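Local coordinates for protein endo-1,4-beta-xylanase (Pseudoalteromonas haloplanktis, PDB 1XWQ) that hydrolyses internal beta-1,4 linkages of xylan as a glycoside hydrolase family 8 endoxylanase, and possibly acts on related beta-glucans as well, at residues A[76-81]-A[378-383]; A[198-203]-A[279-284]; A[205-210]-A[289-294]. The protein carries 1 engineered substitution. One frame throughout, in Å; residues are numbered along the deposited sequence. Where two conformers were deposited one is given.

Segment 76-81, where strand 74-76 passes into helix 77-89, waits nearly three hundred residues for its partner 378-383 at the start of helix 379-392, so contact 1 closes a wide loop that encloses the other two. Inside it, 198-203 and 205-210 follow one another, before and into helix 206-215; their partners 279-284 and 289-294 come in the same order before and along helix 283-296. Contacts 2 and 3 therefore cross and share that helix. Contacts 1 and 2 touch each other, the Tyr381 hydroxyl meeting Phe280 O and Arg284, and both hold the xylose of chain B; contact 3, about 20 Å from contact 1 between centres, packs the start of helix 206-215 on helix 283-296, away from the sugar.

Contact 1: A[76-81]-A[378-383]; sequences RTQGQS and YRYYNG. Engineered in segment 76-81: Gln78 (natural residue Glu). With XYP (beta-D-xylopyranose), chain B; XYP (beta-D-xylopyranose), chain C.
Tyr380 and Tyr381, in the first turn of helix 379-392, meet Gln78 and Gly79, in the first turn of helix 77-89, and both segments touch a xylose (chain B). Tyr378, at the N-cap position, instead lays one ring face against the xylose of chain C, whose O5 sits above the plane near the rim; its hydroxyl is bonded to Asp70. Tyr380 makes the main approach. With CG anti to the backbone N (chi1 162°), its ring points at the other helix, and OH donates to Gln78 OE1 at 2.8 Å, in the carbonyl plane and on a lone pair. Ring and amide planes are only 19° apart. Gly79 CA lies at the ring edge, 3.7 Å from Tyr380 CE1, where a beta carbon would collide with the ring. At the same ring's edge, in plane, O2 of the chain B xylose comes within 3.1 Å of Tyr380 CE2. This sugar site belongs to the (alpha/alpha)6 barrel of family 8, whose helix ends line the substrate cleft. Gln78, engineered from the natural glutamate, grips the sugar through both ends of its amide: OE1 also accepts from xylose O3 at 2.6 Å, and NE2 donates to xylose O4 at 2.8 Å along an almost straight line (178°). Arg76 NH1 donates to the same O3 at 3.0 Å, while its NE is paired with Asp74. Tyr381 turns a ring face to the chain B xylose, C5 lying over it toward the rim and xylose C3 lying 3.9 Å from Tyr381 CD1; its hydroxyl is bonded to Phe280 O. Asn382 ND2 donates to O2 of the chain C xylose at 3.1 Å, and Gly343 N holds its OD1.

Contact 2: A[198-203]-A[279-284]; sequences LTDPSY and EFDAWR. With XYP (beta-D-xylopyranose), chain B; XYP (beta-D-xylopyranose), chain D.
At the wall of the xylose-binding site, an Asx turn at Asp200 sets Asp200 and Ser202 against Asp281 and Arg284. Asp200 OD2 and Asp281 OD2 stand 2.6 Å apart, with the two carboxylate planes 30° from each other. Asp200 OD1 accepts twice within its own turn, from Ser202 N at 3.2 Å on the anti side and from Ser202 OG at 2.8 Å; set between its backbone N and carbonyl carbon (chi1 79°), this OG comes from above the carboxylate plane. With an alanine here, Asp281 OD2 would lose its carboxylate neighbour and the Ser202 hydroxyl would probably be set free to turn. Ser202 packs CB against Asp281 O and lies over one face of the Arg284 guanidinium. In the (alpha/alpha)6 barrel, this joins the loop before helix 206-215 to the start of helix 283-296. Water 1 bridges Ser202 O and Arg284 NE; water 2 donates to Asp281 OD2 and is bonded to Tyr203 OH. Asp281 OD1 accepts from O4 of the chain B xylose at 2.8 Å. Arg284 NH2 lies at the Tyr203 ring edge, the guanidinium and ring planes nearly coplanar (14° apart), and is salt-bridged to Asp144, while NH1 is bonded to Tyr381 OH.

Contact 3: A[205-210]-A[289-294]; sequences IPAFYD and VGLDAH
Leu291 forks over Ile205 and its neighbours, making the apolar half of the contact. Its CG stands anti to the backbone N (chi1 -173°), which carries both methyls toward the start of helix 206-215. Leu291 CD1 meets Ile205 CG2 at 3.8 Å and Phe208 CE1 at 4.1 Å, whereas Leu291 CD2 rests 4.0 Å from Ala207 CB. Ile205 CG2 is thus held between two surfaces, for it also sits over the centre of the Phe208 ring, 3.6 Å above the plane. The polar half belongs to Asp292, whose carboxylate lies beside the first turn of the opposing helix. Asp292 OD2 comes 3.4 Å from Pro206 CB and equally near the Ala207 methyl; it is also 2.9 Å from Ala207 N, but the angle is too poor for a hydrogen bond. This buried carboxylate is satisfied by others: OD2 forms a salt bridge to Arg233, which also pairs with Asp210, and OD1 is bonded to His302. One arginine between two aspartates probably offsets their mutual repulsion. Within the (alpha/alpha)6 barrel of family 8, the segments of helices 206-215 and 283-296 run at 43° to each other, their axes 9.3 Å apart at closest approach. Helix 219-243 borders the pair through Arg233 and Ser232, helix 300-318 through His302, and helix 143-160 stacks Phe151 on Phe208.

Contact 1: A[76-81]-A[378-383]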
loop_
_atom_site.group_PDB
_atom_site.type_symbol
_atom_site.label_atom_id
_atom_site.label_comp_id
_atom_site.label_asym_id
_atom_site.label_seq_id
_atom_site.Cartn_x
_atom_site.Cartn_y
_atom_site.Cartn_z
ATOM N N ARG A 76 8.759 7.411 7.259
ATOM C CA ARG A 76 7.310 7.490 7.041
ATOM C C ARG A 76 6.577 6.263 7.567
ATOM O O ARG A 76 7.099 5.149 7.491
ATOM C CB ARG A 76 7.015 7.691 5.551
ATOM C CG ARG A 76 7.613 8.974 5.011
ATOM C CD ARG A 76 7.315 9.291 3.552
ATOM N NE ARG A 76 7.947 10.567 3.218
ATOM C CZ ARG A 76 7.527 11.416 2.291
ATOM N NH1 ARG A 76 6.460 11.141 1.550
ATOM N NH2 ARG A 76 8.186 12.550 2.099
ATOM N N THR A 77 5.367 6.462 8.087
ATOM C CA THR A 77 4.560 5.342 8.576
ATOM C C THR A 77 4.169 4.406 7.440
ATOM O O THR A 77 4.053 3.201 7.632
ATOM C CB THR A 77 3.299 5.819 9.331
ATOM O OG1 THR A 77 2.609 6.820 8.566
ATOM C CG2 THR A 77 3.688 6.530 10.621
ATOM N N GLN A 78 3.958 4.982 6.264
ATOM C CA GLN A 78 3.670 4.229 5.063
ATOM C C GLN A 78 4.758 3.176 4.761
ATOM O O GLN A 78 4.458 1.979 4.675
ATOM C CB GLN A 78 3.469 5.214 3.916
ATOM C CG GLN A 78 3.523 4.623 2.562
ATOM C CD GLN A 78 3.657 5.683 1.509
ATOM O OE1 GLN A 78 4.780 6.050 1.128
ATOM N NE2 GLN A 78 2.518 6.200 1.037
ATOM N N GLY A 79 6.010 3.616 4.633
ATOM C CA GLY A 79 7.117 2.699 4.401
ATOM C C GLY A 79 7.360 1.727 5.546
ATOM O O GLY A 79 7.651 0.545 5.319
ATOM N N GLN A 80 7.224 2.215 6.779
ATOM C CA GLN A 80 7.402 1.380 7.970
ATOM C C GLN A 80 6.415 0.215 7.987
ATOM O O GLN A 80 6.793 -0.934 8.214
ATOM C CB GLN A 80 7.229 2.224 9.242
ATOM C CG GLN A 80 7.817 1.592 10.509
ATOM C CD GLN A 80 9.338 1.673 10.567
ATOM O OE1 GLN A 80 9.976 2.208 9.662
ATOM N NE2 GLN A 80 9.918 1.150 11.638
ATOM N N SER A 81 5.147 0.532 7.726
ATOM C CA SER A 81 4.079 -0.453 7.779
ATOM C C SER A 81 4.173 -1.452 6.621
ATOM O O SER A 81 3.912 -2.644 6.796
ATOM C CB SER A 81 2.729 0.262 7.773
ATOM O OG SER A 81 2.496 0.950 6.560
ATOM N N TYR A 378 15.793 7.523 -5.589
ATOM C CA TYR A 378 14.333 7.409 -5.573
ATOM C C TYR A 378 13.811 6.007 -5.264
ATOM O O TYR A 378 12.656 5.682 -5.566
ATOM C CB TYR A 378 13.736 7.946 -6.881
ATOM C CG TYR A 378 13.967 9.431 -7.052
ATOM C CD1 TYR A 378 13.369 10.349 -6.187
ATOM C CD2 TYR A 378 14.811 9.918 -8.055
ATOM C CE1 TYR A 378 13.585 11.716 -6.327
ATOM C CE2 TYR A 378 15.037 11.293 -8.202
ATOM C CZ TYR A 378 14.416 12.181 -7.335
ATOM O OH TYR A 378 14.624 13.537 -7.461
ATOM N N ARG A 379 14.647 5.185 -4.632
ATOM C CA ARG A 379 14.270 3.800 -4.363
ATOM C C ARG A 379 13.280 3.595 -3.212
ATOM O O ARG A 379 12.729 2.500 -3.080
ATOM C CB ARG A 379 15.504 2.920 -4.144
ATOM C CG ARG A 379 16.239 3.133 -2.822
ATOM C CD ARG A 379 17.443 2.214 -2.706
ATOM N NE ARG A 379 18.200 2.335 -1.465
ATOM C CZ ARG A 379 19.179 3.216 -1.242
ATOM N NH1 ARG A 379 19.508 4.130 -2.154
ATOM N NH2 ARG A 379 19.818 3.197 -0.081
ATOM N N TYR A 380 13.057 4.610 -2.375
ATOM C CA TYR A 380 12.094 4.431 -1.282
ATOM C C TYR A 380 10.740 3.968 -1.810
ATOM O O TYR A 380 10.254 2.902 -1.438
ATOM C CB TYR A 380 11.905 5.691 -0.420
ATOM C CG TYR A 380 10.625 5.634 0.391
ATOM C CD1 TYR A 380 10.511 4.772 1.486
ATOM C CD2 TYR A 380 9.512 6.401 0.039
ATOM C CE1 TYR A 380 9.332 4.692 2.224
ATOM C CE2 TYR A 380 8.318 6.323 0.772
ATOM C CZ TYR A 380 8.240 5.464 1.861
ATOM O OH TYR A 380 7.073 5.379 2.594
ATOM N N TYR A 381 10.132 4.780 -2.668
ATOM C CA TYR A 381 8.779 4.499 -3.119
ATOM C C TYR A 381 8.771 3.368 -4.142
ATOM O O TYR A 381 7.973 2.428 -4.034
ATOM C CB TYR A 381 8.105 5.766 -3.653
ATOM C CG TYR A 381 6.607 5.638 -3.799
ATOM C CD1 TYR A 381 5.805 5.284 -2.713
ATOM C CD2 TYR A 381 5.987 5.885 -5.020
ATOM C CE1 TYR A 381 4.431 5.159 -2.850
ATOM C CE2 TYR A 381 4.615 5.766 -5.163
ATOM C CZ TYR A 381 3.843 5.398 -4.080
ATOM O OH TYR A 381 2.477 5.276 -4.221
ATOM N N ASN A 382 9.669 3.454 -5.121
ATOM C CA ASN A 382 9.815 2.400 -6.120
ATOM C C ASN A 382 10.205 1.056 -5.521
ATOM O O ASN A 382 9.635 0.028 -5.878
ATOM C CB ASN A 382 10.822 2.813 -7.186
ATOM C CG ASN A 382 10.285 3.899 -8.097
ATOM O OD1 ASN A 382 9.184 3.782 -8.632
ATOM N ND2 ASN A 382 11.059 4.974 -8.265
ATOM N N GLY A 383 11.173 1.073 -4.607
ATOM C CA GLY A 383 11.644 -0.133 -3.948
ATOM C C GLY A 383 10.623 -0.758 -3.022
ATOM O O GLY A 383 10.527 -1.982 -2.967
HETATM C C1 XYP B . 5.998 9.551 -2.758
HETATM C C2 XYP B . 6.109 9.351 -1.270
HETATM C C3 XYP B . 4.931 8.567 -0.702
HETATM C C4 XYP B . 3.590 9.081 -1.229
HETATM C C5 XYP B . 3.678 9.228 -2.745
HETATM O O2 XYP B . 7.306 8.667 -0.979
HETATM O O3 XYP B . 4.997 8.654 0.704
HETATM O O4 XYP B . 2.534 8.199 -0.902
HETATM O O5 XYP B . 4.778 10.063 -3.084
HETATM O O1 XYP C . 11.198 9.424 -11.947
HETATM C C1 XYP C . 12.019 9.094 -10.842
HETATM C C2 XYP C . 11.336 8.104 -9.921
HETATM C C3 XYP C . 10.160 8.778 -9.196
HETATM C C4 XYP C . 10.586 10.097 -8.539
HETATM C C5 XYP C . 11.343 10.970 -9.543
HETATM O O2 XYP C . 10.888 6.986 -10.664
HETATM O O3 XYP C . 9.599 7.899 -8.243
HETATM O O4 XYP C . 9.458 10.824 -8.094
HETATM O O5 XYP C . 12.383 10.227 -10.170
#

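Contact 2: A[198-203]-A[279-284]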
loop_
_atom_site.group_PDB
_atom_site.type_symbol
_atom_site.label_atom_id
_atom_site.label_comp_id
_atom_site.label_asym_id
_atom_site.label_seq_id
_atom_site.Cartn_x
_atom_site.Cartn_y
_atom_site.Cartn_z
ATOM N N LEU A 198 -13.553 13.688 2.616
ATOM C CA LEU A 198 -12.318 13.530 1.864
ATOM C C LEU A 198 -11.686 12.165 2.093
ATOM O O LEU A 198 -11.382 11.783 3.236
ATOM C CB LEU A 198 -11.326 14.648 2.209
ATOM C CG LEU A 198 -10.035 14.683 1.379
ATOM C CD1 LEU A 198 -10.331 14.846 -0.121
ATOM C CD2 LEU A 198 -9.082 15.783 1.887
ATOM N N THR A 199 -11.492 11.437 0.999
ATOM C CA THR A 199 -10.713 10.210 1.054
ATOM C C THR A 199 -9.622 10.185 -0.022
ATOM O O THR A 199 -9.524 11.086 -0.866
ATOM C CB THR A 199 -11.635 8.953 1.039
ATOM O OG1 THR A 199 -10.866 7.788 1.376
ATOM C CG2 THR A 199 -12.167 8.658 -0.362
ATOM N N ASP A 200 -8.777 9.168 0.050
ATOM C CA ASP A 200 -7.673 8.992 -0.874
ATOM C C ASP A 200 -7.846 7.568 -1.409
ATOM O O ASP A 200 -7.645 6.602 -0.669
ATOM C CB ASP A 200 -6.354 9.167 -0.111
ATOM C CG ASP A 200 -5.120 9.133 -1.010
ATOM O OD1 ASP A 200 -5.087 8.327 -1.965
ATOM O OD2 ASP A 200 -4.116 9.870 -0.794
ATOM N N PRO A 201 -8.282 7.429 -2.661
ATOM C CA PRO A 201 -8.545 6.099 -3.234
ATOM C C PRO A 201 -7.457 5.062 -2.941
ATOM O O PRO A 201 -7.802 3.910 -2.669
ATOM C CB PRO A 201 -8.664 6.387 -4.739
ATOM C CG PRO A 201 -9.261 7.744 -4.777
ATOM C CD PRO A 201 -8.601 8.502 -3.623
ATOM N N SER A 202 -6.190 5.466 -2.946
ATOM C CA SER A 202 -5.066 4.553 -2.683
ATOM C C SER A 202 -5.066 3.931 -1.284
ATOM O O SER A 202 -4.386 2.916 -1.057
ATOM C CB SER A 202 -3.719 5.241 -2.944
ATOM O OG SER A 202 -3.339 6.091 -1.875
ATOM N N TYR A 203 -5.806 4.539 -0.353
ATOM C CA TYR A 203 -5.923 4.011 1.010
ATOM C C TYR A 203 -6.936 2.863 1.096
ATOM O O TYR A 203 -6.995 2.150 2.096
ATOM C CB TYR A 203 -6.338 5.112 1.990
ATOM C CG TYR A 203 -5.369 6.275 2.151
ATOM C CD1 TYR A 203 -4.192 6.371 1.392
ATOM C CD2 TYR A 203 -5.638 7.278 3.073
ATOM C CE1 TYR A 203 -3.310 7.452 1.555
ATOM C CE2 TYR A 203 -4.769 8.356 3.251
ATOM C CZ TYR A 203 -3.615 8.437 2.488
ATOM O OH TYR A 203 -2.775 9.514 2.673
ATOM N N GLU A 279 -1.285 10.461 -9.835
ATOM C CA GLU A 279 0.103 10.677 -9.453
ATOM C C GLU A 279 0.566 9.518 -8.569
ATOM O O GLU A 279 0.019 8.419 -8.646
ATOM C CB GLU A 279 0.274 12.041 -8.752
ATOM C CG GLU A 279 -0.799 12.387 -7.719
ATOM C CD GLU A 279 -0.971 11.310 -6.657
ATOM O OE1 GLU A 279 -0.301 11.386 -5.604
ATOM O OE2 GLU A 279 -1.769 10.372 -6.888
ATOM N N PHE A 280 1.541 9.787 -7.708
ATOM C CA PHE A 280 2.220 8.753 -6.925
ATOM C C PHE A 280 1.315 7.901 -6.029
ATOM O O PHE A 280 1.442 6.682 -6.023
ATOM C CB PHE A 280 3.397 9.382 -6.159
ATOM C CG PHE A 280 4.236 10.292 -7.018
ATOM C CD1 PHE A 280 4.028 11.671 -7.009
ATOM C CD2 PHE A 280 5.195 9.762 -7.881
ATOM C CE1 PHE A 280 4.782 12.512 -7.830
ATOM C CE2 PHE A 280 5.955 10.597 -8.711
ATOM C CZ PHE A 280 5.746 11.971 -8.684
ATOM N N ASP A 281 0.410 8.535 -5.283
ATOM C CA ASP A 281 -0.596 7.797 -4.511
ATOM C C ASP A 281 -1.459 6.946 -5.450
ATOM O O ASP A 281 -1.634 5.745 -5.230
ATOM C CB ASP A 281 -1.514 8.758 -3.751
ATOM C CG ASP A 281 -0.925 9.239 -2.436
ATOM O OD1 ASP A 281 0.320 9.321 -2.296
ATOM O OD2 ASP A 281 -1.659 9.574 -1.483
ATOM N N ALA A 282 -1.988 7.577 -6.500
ATOM C CA ALA A 282 -2.925 6.920 -7.418
ATOM C C ALA A 282 -2.384 5.654 -8.090
ATOM O O ALA A 282 -3.170 4.769 -8.440
ATOM C CB ALA A 282 -3.446 7.894 -8.462
ATOM N N TRP A 283 -1.060 5.560 -8.258
ATOM C CA TRP A 283 -0.439 4.351 -8.820
ATOM C C TRP A 283 -0.960 3.105 -8.123
ATOM O O TRP A 283 -1.164 2.065 -8.759
ATOM C CB TRP A 283 1.072 4.335 -8.599
ATOM C CG TRP A 283 1.889 5.344 -9.316
ATOM C CD1 TRP A 283 1.470 6.271 -10.236
ATOM C CD2 TRP A 283 3.294 5.526 -9.170
ATOM N NE1 TRP A 283 2.539 7.027 -10.657
ATOM C CE2 TRP A 283 3.673 6.587 -10.018
ATOM C CE3 TRP A 283 4.284 4.899 -8.392
ATOM C CZ2 TRP A 283 4.988 7.039 -10.107
ATOM C CZ3 TRP A 283 5.589 5.349 -8.479
ATOM C CH2 TRP A 283 5.930 6.410 -9.331
ATOM N N ARG A 284 -1.154 3.224 -6.805
ATOM C CA ARG A 284 -1.502 2.092 -5.947
ATOM C C ARG A 284 -2.937 1.607 -6.098
ATOM O O ARG A 284 -3.246 0.474 -5.712
ATOM C CB ARG A 284 -1.258 2.440 -4.475
ATOM C CG ARG A 284 0.172 2.805 -4.159
ATOM C CD ARG A 284 0.564 2.591 -2.716
ATOM N NE ARG A 284 -0.266 3.313 -1.743
ATOM C CZ ARG A 284 -0.070 4.577 -1.377
ATOM N NH1 ARG A 284 0.893 5.295 -1.932
ATOM N NH2 ARG A 284 -0.847 5.125 -0.460
HETATM C C1 XYP B . 5.998 9.551 -2.758
HETATM C C2 XYP B . 6.109 9.351 -1.270
HETATM C C3 XYP B . 4.931 8.567 -0.702
HETATM C C4 XYP B . 3.590 9.081 -1.229
HETATM C C5 XYP B . 3.678 9.228 -2.745
HETATM O O2 XYP B . 7.306 8.667 -0.979
HETATM O O3 XYP B . 4.997 8.654 0.704
HETATM O O4 XYP B . 2.534 8.199 -0.902
HETATM O O5 XYP B . 4.778 10.063 -3.084
HETATM C C1 XYP D . 9.227 10.689 -6.677
HETATM C C2 XYP D . 8.456 11.911 -6.235
HETATM C C3 XYP D . 8.036 11.814 -4.769
HETATM C C4 XYP D . 7.325 10.492 -4.509
HETATM C C5 XYP D . 8.206 9.343 -5.009
HETATM O O2 XYP D . 9.238 13.074 -6.396
HETATM O O3 XYP D . 7.192 12.899 -4.439
HETATM O O4 XYP D . 7.103 10.404 -3.119
HETATM O O5 XYP D . 8.559 9.534 -6.374
HETATM O O HOH W 1 -1.944 1.984 0.020
HETATM O O HOH W 2 -0.907 10.248 0.858
#

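Contact 3: A[205-210]-A[289-294]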
loop_
_atom_site.group_PDB
_atom_site.type_symbol
_atom_site.label_atom_id
_atom_site.label_comp_id
_atom_site.label_asym_id
_atom_site.label_seq_id
_atom_site.Cartn_x
_atom_site.Cartn_y
_atom_site.Cartn_z
ATOM N N ILE A 205 -8.306 -0.606 0.660
ATOM C CA ILE A 205 -7.968 -2.014 0.427
ATOM C C ILE A 205 -9.066 -2.858 1.065
ATOM O O ILE A 205 -8.927 -3.306 2.208
ATOM C CB ILE A 205 -6.568 -2.387 1.014
ATOM C CG1 ILE A 205 -5.502 -1.354 0.627
ATOM C CG2 ILE A 205 -6.146 -3.787 0.551
ATOM C CD1 ILE A 205 -4.863 -0.662 1.808
ATOM N N PRO A 206 -10.168 -3.047 0.344
ATOM C CA PRO A 206 -11.362 -3.679 0.918
ATOM C C PRO A 206 -11.094 -5.032 1.572
ATOM O O PRO A 206 -11.682 -5.299 2.622
ATOM C CB PRO A 206 -12.292 -3.812 -0.282
ATOM C CG PRO A 206 -11.896 -2.648 -1.151
ATOM C CD PRO A 206 -10.384 -2.644 -1.060
ATOM N N ALA A 207 -10.216 -5.848 0.980
ATOM C CA ALA A 207 -9.910 -7.172 1.525
ATOM C C ALA A 207 -9.323 -7.109 2.940
ATOM O O ALA A 207 -9.588 -7.990 3.761
ATOM C CB ALA A 207 -8.979 -7.938 0.590
ATOM N N PHE A 208 -8.535 -6.067 3.224
ATOM C CA PHE A 208 -7.993 -5.870 4.572
ATOM C C PHE A 208 -9.114 -5.751 5.607
ATOM O O PHE A 208 -8.986 -6.245 6.726
ATOM C CB PHE A 208 -7.120 -4.610 4.647
ATOM C CG PHE A 208 -5.720 -4.779 4.099
ATOM C CD1 PHE A 208 -5.348 -5.919 3.382
ATOM C CD2 PHE A 208 -4.774 -3.770 4.292
ATOM C CE1 PHE A 208 -4.052 -6.053 2.868
ATOM C CE2 PHE A 208 -3.476 -3.890 3.779
ATOM C CZ PHE A 208 -3.118 -5.033 3.061
ATOM N N TYR A 209 -10.198 -5.071 5.234
ATOM C CA TYR A 209 -11.282 -4.829 6.175
ATOM C C TYR A 209 -12.057 -6.111 6.452
ATOM O O TYR A 209 -12.459 -6.346 7.592
ATOM C CB TYR A 209 -12.211 -3.715 5.690
ATOM C CG TYR A 209 -11.489 -2.482 5.175
ATOM C CD1 TYR A 209 -10.511 -1.840 5.934
ATOM C CD2 TYR A 209 -11.793 -1.965 3.927
ATOM C CE1 TYR A 209 -9.846 -0.713 5.441
ATOM C CE2 TYR A 209 -11.153 -0.846 3.434
ATOM C CZ TYR A 209 -10.183 -0.226 4.179
ATOM O OH TYR A 209 -9.571 0.885 3.649
ATOM N N ASP A 210 -12.233 -6.945 5.426
ATOM C CA ASP A 210 -12.821 -8.281 5.609
ATOM C C ASP A 210 -11.955 -9.131 6.534
ATOM O O ASP A 210 -12.470 -9.854 7.393
ATOM C CB ASP A 210 -12.986 -8.993 4.268
ATOM C CG ASP A 210 -14.159 -8.464 3.472
ATOM O OD1 ASP A 210 -15.288 -8.456 4.008
ATOM O OD2 ASP A 210 -14.041 -8.032 2.309
ATOM N N VAL A 289 -6.872 -2.942 -6.295
ATOM C CA VAL A 289 -7.984 -3.613 -6.962
ATOM C C VAL A 289 -7.563 -5.046 -7.283
ATOM O O VAL A 289 -8.330 -5.984 -7.049
ATOM C CB VAL A 289 -8.447 -2.844 -8.248
ATOM C CG1 VAL A 289 -9.509 -3.630 -9.024
ATOM C CG2 VAL A 289 -8.986 -1.467 -7.883
ATOM N N GLY A 290 -6.341 -5.209 -7.793
ATOM C CA GLY A 290 -5.794 -6.530 -8.082
ATOM C C GLY A 290 -5.674 -7.360 -6.816
ATOM O O GLY A 290 -5.997 -8.553 -6.812
ATOM N N LEU A 291 -5.221 -6.724 -5.733
ATOM C CA LEU A 291 -5.134 -7.382 -4.427
ATOM C C LEU A 291 -6.515 -7.903 -4.011
ATOM O O LEU A 291 -6.677 -9.077 -3.648
ATOM C CB LEU A 291 -4.570 -6.408 -3.372
ATOM C CG LEU A 291 -4.234 -6.902 -1.950
ATOM C CD1 LEU A 291 -3.427 -5.838 -1.221
ATOM C CD2 LEU A 291 -5.475 -7.269 -1.132
ATOM N N ASP A 292 -7.514 -7.025 -4.069
ATOM C CA ASP A 292 -8.857 -7.387 -3.639
ATOM C C ASP A 292 -9.455 -8.499 -4.497
ATOM O O ASP A 292 -10.095 -9.415 -3.972
ATOM C CB ASP A 292 -9.772 -6.164 -3.667
ATOM C CG ASP A 292 -11.050 -6.390 -2.910
ATOM O OD1 ASP A 292 -12.137 -6.365 -3.534
ATOM O OD2 ASP A 292 -11.060 -6.617 -1.688
ATOM N N ALA A 293 -9.245 -8.414 -5.811
ATOM C CA ALA A 293 -9.755 -9.423 -6.736
ATOM C C ALA A 293 -9.142 -10.780 -6.418
ATOM O O ALA A 293 -9.846 -11.795 -6.360
ATOM C CB ALA A 293 -9.452 -9.037 -8.162
ATOM N N HIS A 294 -7.831 -10.789 -6.203
ATOM C CA HIS A 294 -7.111 -12.016 -5.862
ATOM C C HIS A 294 -7.602 -12.619 -4.542
ATOM O O HIS A 294 -7.948 -13.807 -4.482
ATOM C CB HIS A 294 -5.595 -11.760 -5.821
ATOM C CG HIS A 294 -4.773 -13.001 -5.635
ATOM N ND1 HIS A 294 -3.511 -12.980 -5.077
ATOM C CD2 HIS A 294 -5.028 -14.297 -5.939
ATOM C CE1 HIS A 294 -3.027 -14.210 -5.041
ATOM N NE2 HIS A 294 -3.927 -15.028 -5.558
#